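N-acetylglucosamine-6-phosphate deacetylase (Thermotoga maritima, PDB 1O12) probably catalyses the metal-dependent removal of the acetyl group from N-acetylglucosamine 6-phosphate in amino-sugar metabolism. Local coordinates at residues Met71-Ser76 and Leu106-Asp111; Lys101-Leu106 and Leu152-Ser157; Gln309-Phe314 and Thr323-Val328. All coordinates share one frame; numbering follows the deposited sequence.

Interaction 1: residues Met71-Ser76 and Leu106-Asp111; sequences MNCDFS and LRKARD
Phe75 and Lys108 bury the largest areas here, with Cys73 and Ala109 filling in beside them. The Phe75 ring reaches helix 99-115 with its CE1 and CZ atoms. Phe75 CE1 lies 3.4 Å from Ala109 CA. Phe75 CZ lies 3.7 Å from the methyl Ala109 CB. The ring meets the helix obliquely and touches backbone as well as side chain: its CE1 is also 3.6 Å from the carbonyl carbon of Lys108. The Phe75 CG is anti to its own carbonyl carbon (chi1 -52°), which aims the ring at the helix. On one ring face sits the carbonyl oxygen of Cys73, 3.6 Å above the plane and toward the rim. The same oxygen takes a weak bond from Phe75 N across an inverse gamma turn centred on Asp74. This turn leads directly into helix 75-83.

Lys108 uses its aliphatic stem. It runs extended beyond CG and passes Cys73, with Lys108 CD 3.6 Å from Cys73 SG. The same sulfur is 4.0 Å from Lys108 CB, and Lys108 CB also lies near Phe75 CE1. The thiol and the ring therefore share the base of one lysine chain. The ammonium group beyond makes a salt bridge to Glu104, one turn back on the helix.

Nearby, Phe75 also meets the ring of Tyr112 and touches Leu121. Ala109 rests on Val124 of strand 121-127. The contact thus joins the start of helix 75-83 to an outer helix of the TIM-barrel-type domain, away from the annotated sites.

No hydrogen bond or salt bridge crosses between the two segments. Cohesion therefore probably comes from van der Waals contact and burial of apolar surface, while the lysine charge is probably offset by Glu104 of its own helix.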
loop_
_atom_site.group_PDB
_atom_site.type_symbol
_atom_site.label_atom_id
_atom_site.label_comp_id
_atom_site.label_asym_id
_atom_site.label_seq_id
_atom_site.Cartn_x
_atom_site.Cartn_y
_atom_site.Cartn_z
HETATM N N MSE A 71 -26.790 21.312 7.711
HETATM C CA MSE A 71 -26.790 22.306 8.777
HETATM C C MSE A 71 -28.147 23.018 8.891
HETATM O O MSE A 71 -28.540 23.446 9.979
HETATM C CB MSE A 71 -25.651 23.323 8.582
HETATM C CG MSE A 71 -24.234 22.742 8.773
HETATM SE SE MSE A 71 -23.961 21.440 10.277
HETATM C CE MSE A 71 -23.349 22.650 11.689
ATOM N N ASN A 72 -28.871 23.123 7.780
ATOM C CA ASN A 72 -30.188 23.758 7.774
ATOM C C ASN A 72 -31.301 22.705 7.742
ATOM O O ASN A 72 -32.481 23.029 7.691
ATOM C CB ASN A 72 -30.286 24.730 6.587
ATOM C CG ASN A 72 -29.264 25.898 6.696
ATOM O OD1 ASN A 72 -29.382 26.773 7.578
ATOM N ND2 ASN A 72 -28.257 25.898 5.817
ATOM N N CYS A 73 -30.895 21.439 7.773
ATOM C CA CYS A 73 -31.784 20.294 7.804
ATOM C C CYS A 73 -32.724 20.190 6.643
ATOM O O CYS A 73 -33.904 19.898 6.821
ATOM C CB CYS A 73 -32.584 20.289 9.091
ATOM S SG CYS A 73 -31.567 20.406 10.587
ATOM N N ASP A 74 -32.194 20.417 5.445
ATOM C CA ASP A 74 -32.995 20.328 4.235
ATOM C C ASP A 74 -33.030 18.876 3.772
ATOM O O ASP A 74 -32.625 18.559 2.663
ATOM C CB ASP A 74 -32.385 21.206 3.145
ATOM C CG ASP A 74 -32.116 22.616 3.626
ATOM O OD1 ASP A 74 -33.095 23.311 3.974
ATOM O OD2 ASP A 74 -30.934 23.033 3.661
ATOM N N PHE A 75 -33.515 17.996 4.632
ATOM C CA PHE A 75 -33.596 16.575 4.318
ATOM C C PHE A 75 -34.463 16.291 3.098
ATOM O O PHE A 75 -34.063 15.542 2.203
ATOM C CB PHE A 75 -34.129 15.812 5.533
ATOM C CG PHE A 75 -33.376 16.103 6.796
ATOM C CD1 PHE A 75 -34.051 16.507 7.947
ATOM C CD2 PHE A 75 -31.983 16.012 6.824
ATOM C CE1 PHE A 75 -33.358 16.824 9.111
ATOM C CE2 PHE A 75 -31.265 16.329 7.984
ATOM C CZ PHE A 75 -31.953 16.738 9.136
ATOM N N SER A 76 -35.647 16.885 3.053
ATOM C CA SER A 76 -36.551 16.673 1.935
ATOM C C SER A 76 -35.914 17.028 0.611
ATOM O O SER A 76 -36.112 16.328 -0.383
ATOM C CB SER A 76 -37.808 17.510 2.098
ATOM O OG SER A 76 -38.733 17.144 1.091
ATOM N N LEU A 106 -30.081 16.459 15.102
ATOM C CA LEU A 106 -30.530 15.121 15.425
ATOM C C LEU A 106 -32.057 15.143 15.645
ATOM O O LEU A 106 -32.770 14.228 15.233
ATOM C CB LEU A 106 -29.809 14.613 16.674
ATOM C CG LEU A 106 -28.330 14.269 16.460
ATOM C CD1 LEU A 106 -27.691 13.881 17.795
ATOM C CD2 LEU A 106 -28.186 13.104 15.438
ATOM N N ARG A 107 -32.556 16.216 16.254
ATOM C CA ARG A 107 -33.975 16.331 16.556
ATOM C C ARG A 107 -34.849 16.457 15.311
ATOM O O ARG A 107 -35.899 15.814 15.218
ATOM C CB ARG A 107 -34.202 17.525 17.493
ATOM C CG ARG A 107 -35.612 17.700 18.016
ATOM C CD ARG A 107 -35.654 18.827 19.063
ATOM N NE ARG A 107 -35.185 20.110 18.523
ATOM C CZ ARG A 107 -34.122 20.794 18.975
ATOM N NH1 ARG A 107 -33.377 20.338 19.999
ATOM N NH2 ARG A 107 -33.795 21.947 18.383
ATOM N N LYS A 108 -34.422 17.272 14.354
ATOM C CA LYS A 108 -35.192 17.441 13.136
ATOM C C LYS A 108 -35.116 16.226 12.208
ATOM O O LYS A 108 -36.060 15.935 11.452
ATOM C CB LYS A 108 -34.731 18.678 12.401
ATOM C CG LYS A 108 -35.086 19.989 13.091
ATOM C CD LYS A 108 -34.740 21.144 12.137
ATOM C CE LYS A 108 -34.979 22.514 12.746
ATOM N NZ LYS A 108 -34.977 23.568 11.679
ATOM N N ALA A 109 -33.999 15.511 12.250
ATOM C CA ALA A 109 -33.871 14.329 11.416
ATOM C C ALA A 109 -34.804 13.257 12.012
ATOM O O ALA A 109 -35.488 12.528 11.271
ATOM C CB ALA A 109 -32.405 13.844 11.398
ATOM N N ARG A 110 -34.827 13.177 13.345
ATOM C CA ARG A 110 -35.685 12.232 14.057
ATOM C C ARG A 110 -37.155 12.499 13.704
ATOM O O ARG A 110 -37.912 11.561 13.465
ATOM C CB ARG A 110 -35.501 12.369 15.579
ATOM C CG ARG A 110 -36.305 11.357 16.466
ATOM C CD ARG A 110 -36.582 11.956 17.881
ATOM N NE ARG A 110 -37.386 13.188 17.800
ATOM C CZ ARG A 110 -37.514 14.093 18.769
ATOM N NH1 ARG A 110 -36.902 13.933 19.926
ATOM N NH2 ARG A 110 -38.227 15.188 18.564
ATOM N N ASP A 111 -37.547 13.771 13.662
ATOM C CA ASP A 111 -38.923 14.118 13.335
ATOM C C ASP A 111 -39.186 13.848 11.856
ATOM O O ASP A 111 -40.297 13.447 11.455
ATOM C CB ASP A 111 -39.221 15.603 13.617
ATOM C CG ASP A 111 -39.149 15.967 15.090
ATOM O OD1 ASP A 111 -39.268 15.075 15.964
ATOM O OD2 ASP A 111 -38.991 17.171 15.373
#

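Interaction 2: residues Lys101-Leu106 and Leu152-Ser157; sequences KMKEIL and LSEIDS
Lys103 and Glu154 are brought together by bends in both side chains. The Lys103 chain leaves the helix with CG anti to its carbonyl carbon, then bends at chi2 (-141°) and again at chi3. The Glu154 chain bends at chi2 (-60°), which turns its carboxylate toward the lysine stem. The two chains cross obliquely. Lys103 NZ and Glu154 OE2 form a salt bridge, but a long one of 3.8 Å. The exact place of OE2 is doubtful, because the model sets it too close to the lysine stem. With an alanine at Lys103 the lysine stem and ammonium are gone, and the Glu154 carboxylate would probably lose this charged mate and the cover over its stem.

Leu106, one turn further on, lays its methyls against the loop backbone. Its CD1 is 3.7 Å from the backbone oxygen of Glu154, and its CD2 is 4.3 Å from Asp156 O. Leu106 also rests on Val124 of strand 121-127.

The loop 152-157 holds a type I turn from Leu152 to Ile155, where Ile155 N bonds to Leu152 O at 3.3 Å. Arg180 NH1 bonds to the carbonyl oxygens of both these residues. Ser157 N bonds to Asp156 OD2 at 2.6 Å, with the donor above the carboxylate plane.

The contact packs helix 99-115, an outer helix of the TIM-barrel-type amidohydrolase domain, against the loop leading into strand 159-164. It pairs a loose ionic link near the surface with a buried leucine. It therefore probably rests more on van der Waals touch than on the long ionic pair.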
loop_
_atom_site.group_PDB
_atom_site.type_symbol
_atom_site.label_atom_id
_atom_site.label_comp_id
_atom_site.label_asym_id
_atom_site.label_seq_id
_atom_site.Cartn_x
_atom_site.Cartn_y
_atom_site.Cartn_z
ATOM N N LYS A 101 -26.363 22.939 17.998
ATOM C CA LYS A 101 -26.718 22.630 16.616
ATOM C C LYS A 101 -26.936 21.137 16.472
ATOM O O LYS A 101 -27.904 20.696 15.868
ATOM C CB LYS A 101 -25.607 23.076 15.668
ATOM C CG LYS A 101 -25.555 24.567 15.458
ATOM C CD LYS A 101 -26.890 25.076 14.940
ATOM C CE LYS A 101 -27.353 24.287 13.712
ATOM N NZ LYS A 101 -26.308 24.316 12.653
HETATM N N MSE A 102 -26.007 20.377 17.032
HETATM C CA MSE A 102 -26.045 18.931 17.018
HETATM C C MSE A 102 -27.417 18.412 17.470
HETATM O O MSE A 102 -28.079 17.683 16.728
HETATM C CB MSE A 102 -24.955 18.412 17.956
HETATM C CG MSE A 102 -23.980 17.409 17.388
HETATM SE SE MSE A 102 -22.259 17.516 18.369
HETATM C CE MSE A 102 -21.309 18.810 17.223
ATOM N N LYS A 103 -27.838 18.782 18.684
ATOM C CA LYS A 103 -29.123 18.341 19.236
ATOM C C LYS A 103 -30.263 18.714 18.311
ATOM O O LYS A 103 -31.189 17.927 18.135
ATOM C CB LYS A 103 -29.393 18.954 20.614
ATOM C CG LYS A 103 -28.389 18.577 21.716
ATOM C CD LYS A 103 -29.113 18.366 23.063
ATOM C CE LYS A 103 -30.006 19.565 23.449
ATOM N NZ LYS A 103 -31.115 19.256 24.427
ATOM N N GLU A 104 -30.186 19.905 17.717
ATOM C CA GLU A 104 -31.221 20.375 16.804
ATOM C C GLU A 104 -31.221 19.593 15.488
ATOM O O GLU A 104 -32.281 19.312 14.922
ATOM C CB GLU A 104 -31.047 21.870 16.501
ATOM C CG GLU A 104 -32.145 22.470 15.588
ATOM C CD GLU A 104 -31.578 23.243 14.383
ATOM O OE1 GLU A 104 -32.358 23.654 13.482
ATOM O OE2 GLU A 104 -30.342 23.445 14.331
ATOM N N ILE A 105 -30.043 19.238 14.988
ATOM C CA ILE A 105 -29.996 18.493 13.742
ATOM C C ILE A 105 -30.487 17.057 13.977
ATOM O O ILE A 105 -31.243 16.514 13.166
ATOM C CB ILE A 105 -28.587 18.527 13.147
ATOM C CG1 ILE A 105 -28.324 19.945 12.635
ATOM C CG2 ILE A 105 -28.471 17.516 11.999
ATOM C CD1 ILE A 105 -26.902 20.285 12.422
ATOM N N LEU A 106 -30.081 16.459 15.102
ATOM C CA LEU A 106 -30.530 15.121 15.425
ATOM C C LEU A 106 -32.057 15.143 15.645
ATOM O O LEU A 106 -32.770 14.228 15.233
ATOM C CB LEU A 106 -29.809 14.613 16.674
ATOM C CG LEU A 106 -28.330 14.269 16.460
ATOM C CD1 LEU A 106 -27.691 13.881 17.795
ATOM C CD2 LEU A 106 -28.186 13.104 15.438
ATOM N N LEU A 152 -21.602 12.955 25.489
ATOM C CA LEU A 152 -21.873 11.599 25.106
ATOM C C LEU A 152 -23.360 11.293 25.293
ATOM O O LEU A 152 -23.949 10.523 24.527
ATOM C CB LEU A 152 -21.046 10.651 25.952
ATOM C CG LEU A 152 -21.045 9.230 25.393
ATOM C CD1 LEU A 152 -20.105 9.200 24.156
ATOM C CD2 LEU A 152 -20.591 8.215 26.463
ATOM N N SER A 153 -23.974 11.916 26.298
ATOM C CA SER A 153 -25.388 11.671 26.590
ATOM C C SER A 153 -26.381 12.237 25.576
ATOM O O SER A 153 -27.556 11.906 25.618
ATOM C CB SER A 153 -25.750 12.202 27.991
ATOM O OG SER A 153 -26.040 13.595 27.974
ATOM N N GLU A 154 -25.927 13.104 24.683
ATOM C CA GLU A 154 -26.824 13.658 23.681
ATOM C C GLU A 154 -26.704 12.928 22.332
ATOM O O GLU A 154 -27.453 13.217 21.406
ATOM C CB GLU A 154 -26.534 15.143 23.468
ATOM C CG GLU A 154 -26.756 16.016 24.682
ATOM C CD GLU A 154 -28.181 15.974 25.171
ATOM O OE1 GLU A 154 -28.362 15.935 26.397
ATOM O OE2 GLU A 154 -29.124 15.991 24.342
ATOM N N ILE A 155 -25.789 11.971 22.221
ATOM C CA ILE A 155 -25.593 11.260 20.959
ATOM C C ILE A 155 -26.273 9.905 20.943
ATOM O O ILE A 155 -25.855 8.984 21.644
ATOM C CB ILE A 155 -24.099 11.048 20.663
ATOM C CG1 ILE A 155 -23.378 12.399 20.641
ATOM C CG2 ILE A 155 -23.936 10.328 19.360
ATOM C CD1 ILE A 155 -21.838 12.299 20.479
ATOM N N ASP A 156 -27.303 9.788 20.113
ATOM C CA ASP A 156 -28.061 8.557 20.004
ATOM C C ASP A 156 -28.931 8.668 18.742
ATOM O O ASP A 156 -28.818 9.635 17.979
ATOM C CB ASP A 156 -28.944 8.395 21.261
ATOM C CG ASP A 156 -29.429 6.951 21.480
ATOM O OD1 ASP A 156 -29.931 6.667 22.601
ATOM O OD2 ASP A 156 -29.319 6.108 20.551
ATOM N N SER A 157 -29.808 7.691 18.530
ATOM C CA SER A 157 -30.668 7.710 17.356
ATOM C C SER A 157 -31.227 9.112 17.306
ATOM O O SER A 157 -31.653 9.639 18.330
ATOM C CB SER A 157 -31.785 6.672 17.501
ATOM O OG SER A 157 -32.300 6.308 16.235
#

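Interaction 3: residues Gln309-Phe314 and Thr323-Val328; sequences QAVKNF and TELAKV
The Phe314 ring has Val328 over one face: CG2 stands 4.1 Å above the plane, toward the rim. Leu325 comes to the same ring obliquely, with its CD2 3.5 Å from Phe314 CD1. The phenylalanine and leucine chains slide past each other in opposite directions. With CG anti to the backbone N (chi1 -172°), Phe314 points its ring at helix 322-336.

Leu325 works with both branches. Its CD1 meets Val311 CG1 at 3.7 Å, while its CD2 touches both the Phe314 ring and, at 3.7 Å, Val311 O.

A second pair of flat groups lies off the interface. Gln309 NE2 bonds to Asn313 OD1 from above the carbonyl plane at 3.2 Å. Asn313 ND2 bonds to Cys240 O.

The short helix segments run closer to antiparallel than parallel, at 134°, with axes 10.7 Å apart. Two consecutive helices of the TIM-barrel-type amidohydrolase domain thus pack together. Strands 262-265 and 52-59 extend the buried apolar cluster: Phe314 and Val328 touch Ile262 and Leu264, Val311 touches Phe57, and Leu325 touches Met54. The four contacting residues are all buried and no polar bond links the segments, so the helix pair is held by hydrophobic fit.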
loop_
_atom_site.group_PDB
_atom_site.type_symbol
_atom_site.label_atom_id
_atom_site.label_comp_id
_atom_site.label_asym_id
_atom_site.label_seq_id
_atom_site.Cartn_x
_atom_site.Cartn_y
_atom_site.Cartn_z
ATOM N N GLN A 309 -21.622 10.027 -10.512
ATOM C CA GLN A 309 -20.336 10.264 -11.147
ATOM C C GLN A 309 -19.267 9.478 -10.408
ATOM O O GLN A 309 -18.325 8.986 -11.013
ATOM C CB GLN A 309 -19.996 11.757 -11.137
ATOM C CG GLN A 309 -18.831 12.132 -12.072
ATOM C CD GLN A 309 -19.079 11.681 -13.511
ATOM O OE1 GLN A 309 -20.070 12.065 -14.127
ATOM N NE2 GLN A 309 -18.176 10.858 -14.045
ATOM N N ALA A 310 -19.441 9.351 -9.098
ATOM C CA ALA A 310 -18.522 8.605 -8.264
ATOM C C ALA A 310 -18.413 7.181 -8.792
ATOM O O ALA A 310 -17.316 6.649 -8.930
ATOM C CB ALA A 310 -19.011 8.587 -6.849
ATOM N N VAL A 311 -19.548 6.568 -9.101
ATOM C CA VAL A 311 -19.550 5.202 -9.595
ATOM C C VAL A 311 -18.846 5.078 -10.946
ATOM O O VAL A 311 -18.016 4.163 -11.155
ATOM C CB VAL A 311 -20.995 4.663 -9.700
ATOM C CG1 VAL A 311 -21.008 3.260 -10.309
ATOM C CG2 VAL A 311 -21.611 4.633 -8.311
ATOM N N LYS A 312 -19.152 6.006 -11.849
ATOM C CA LYS A 312 -18.547 5.963 -13.164
ATOM C C LYS A 312 -17.044 6.128 -13.018
ATOM O O LYS A 312 -16.268 5.379 -13.630
ATOM C CB LYS A 312 -19.091 7.072 -14.063
ATOM C CG LYS A 312 -20.550 6.925 -14.480
ATOM C CD LYS A 312 -20.855 7.799 -15.702
ATOM C CE LYS A 312 -22.336 8.136 -15.841
ATOM N NZ LYS A 312 -22.805 9.158 -14.825
ATOM N N ASN A 313 -16.642 7.100 -12.196
ATOM C CA ASN A 313 -15.232 7.386 -12.012
ATOM C C ASN A 313 -14.510 6.173 -11.509
ATOM O O ASN A 313 -13.527 5.734 -12.114
ATOM C CB ASN A 313 -14.993 8.560 -11.031
ATOM C CG ASN A 313 -15.272 9.929 -11.649
ATOM O OD1 ASN A 313 -15.328 10.084 -12.868
ATOM N ND2 ASN A 313 -15.433 10.930 -10.803
ATOM N N PHE A 314 -15.003 5.617 -10.406
ATOM C CA PHE A 314 -14.379 4.457 -9.804
ATOM C C PHE A 314 -14.221 3.359 -10.809
ATOM O O PHE A 314 -13.161 2.745 -10.907
ATOM C CB PHE A 314 -15.194 3.927 -8.636
ATOM C CG PHE A 314 -14.489 2.855 -7.881
ATOM C CD1 PHE A 314 -14.650 1.514 -8.236
ATOM C CD2 PHE A 314 -13.613 3.190 -6.844
ATOM C CE1 PHE A 314 -13.952 0.509 -7.564
ATOM C CE2 PHE A 314 -12.907 2.213 -6.161
ATOM C CZ PHE A 314 -13.077 0.863 -6.520
ATOM N N THR A 323 -20.051 -6.069 -10.713
ATOM C CA THR A 323 -20.282 -6.777 -9.458
ATOM C C THR A 323 -19.466 -6.135 -8.323
ATOM O O THR A 323 -19.925 -6.057 -7.195
ATOM C CB THR A 323 -19.861 -8.246 -9.536
ATOM O OG1 THR A 323 -20.808 -8.983 -10.322
ATOM C CG2 THR A 323 -19.775 -8.822 -8.155
ATOM N N GLU A 324 -18.254 -5.684 -8.616
ATOM C CA GLU A 324 -17.431 -5.059 -7.597
ATOM C C GLU A 324 -17.908 -3.654 -7.253
ATOM O O GLU A 324 -17.729 -3.195 -6.113
ATOM C CB GLU A 324 -15.980 -4.973 -8.061
ATOM C CG GLU A 324 -15.245 -6.298 -8.128
ATOM C CD GLU A 324 -14.008 -6.158 -8.975
ATOM O OE1 GLU A 324 -14.185 -5.923 -10.186
ATOM O OE2 GLU A 324 -12.872 -6.252 -8.450
ATOM N N LEU A 325 -18.483 -2.979 -8.251
ATOM C CA LEU A 325 -19.007 -1.637 -8.094
ATOM C C LEU A 325 -20.211 -1.671 -7.174
ATOM O O LEU A 325 -20.510 -0.679 -6.521
ATOM C CB LEU A 325 -19.447 -1.052 -9.423
ATOM C CG LEU A 325 -18.460 -0.227 -10.241
ATOM C CD1 LEU A 325 -19.187 0.250 -11.515
ATOM C CD2 LEU A 325 -17.940 0.944 -9.427
ATOM N N ALA A 326 -20.909 -2.801 -7.136
ATOM C CA ALA A 326 -22.050 -2.925 -6.249
ATOM C C ALA A 326 -21.581 -2.965 -4.791
ATOM O O ALA A 326 -22.281 -2.494 -3.878
ATOM C CB ALA A 326 -22.837 -4.186 -6.565
ATOM N N LYS A 327 -20.396 -3.522 -4.560
ATOM C CA LYS A 327 -19.916 -3.617 -3.193
ATOM C C LYS A 327 -19.507 -2.253 -2.691
ATOM O O LYS A 327 -19.881 -1.854 -1.594
ATOM C CB LYS A 327 -18.752 -4.578 -3.109
ATOM C CG LYS A 327 -19.104 -5.983 -3.517
ATOM C CD LYS A 327 -17.878 -6.868 -3.352
ATOM C CE LYS A 327 -18.214 -8.325 -3.505
ATOM N NZ LYS A 327 -17.046 -9.138 -3.061
ATOM N N VAL A 328 -18.764 -1.528 -3.526
ATOM C CA VAL A 328 -18.303 -0.212 -3.155
ATOM C C VAL A 328 -19.386 0.854 -3.172
ATOM O O VAL A 328 -19.277 1.850 -2.462
ATOM C CB VAL A 328 -17.119 0.250 -4.051
ATOM C CG1 VAL A 328 -16.016 -0.796 -4.003
ATOM C CG2 VAL A 328 -17.576 0.522 -5.505
#

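Interactions 1 and 2 are neighbours. Both use helix 99-115, share Leu106 and have centres about 11 Å apart. Met71 and Cys73 of interaction 1 also pack on Ile105, a residue of interaction 2. The helix is thus gripped by the start of helix 75-83 and by the loop before strand 159-164. Both contacts are partly buried, so apolar groups pack beside the stems of charged side chains, and interaction 2 adds a long salt bridge. Interaction 3 lies on the opposite side of the chain's centre, about 28 Å from interaction 1 and 32 Å from interaction 2 between centres. It joins two consecutive helices and is wholly buried and apolar.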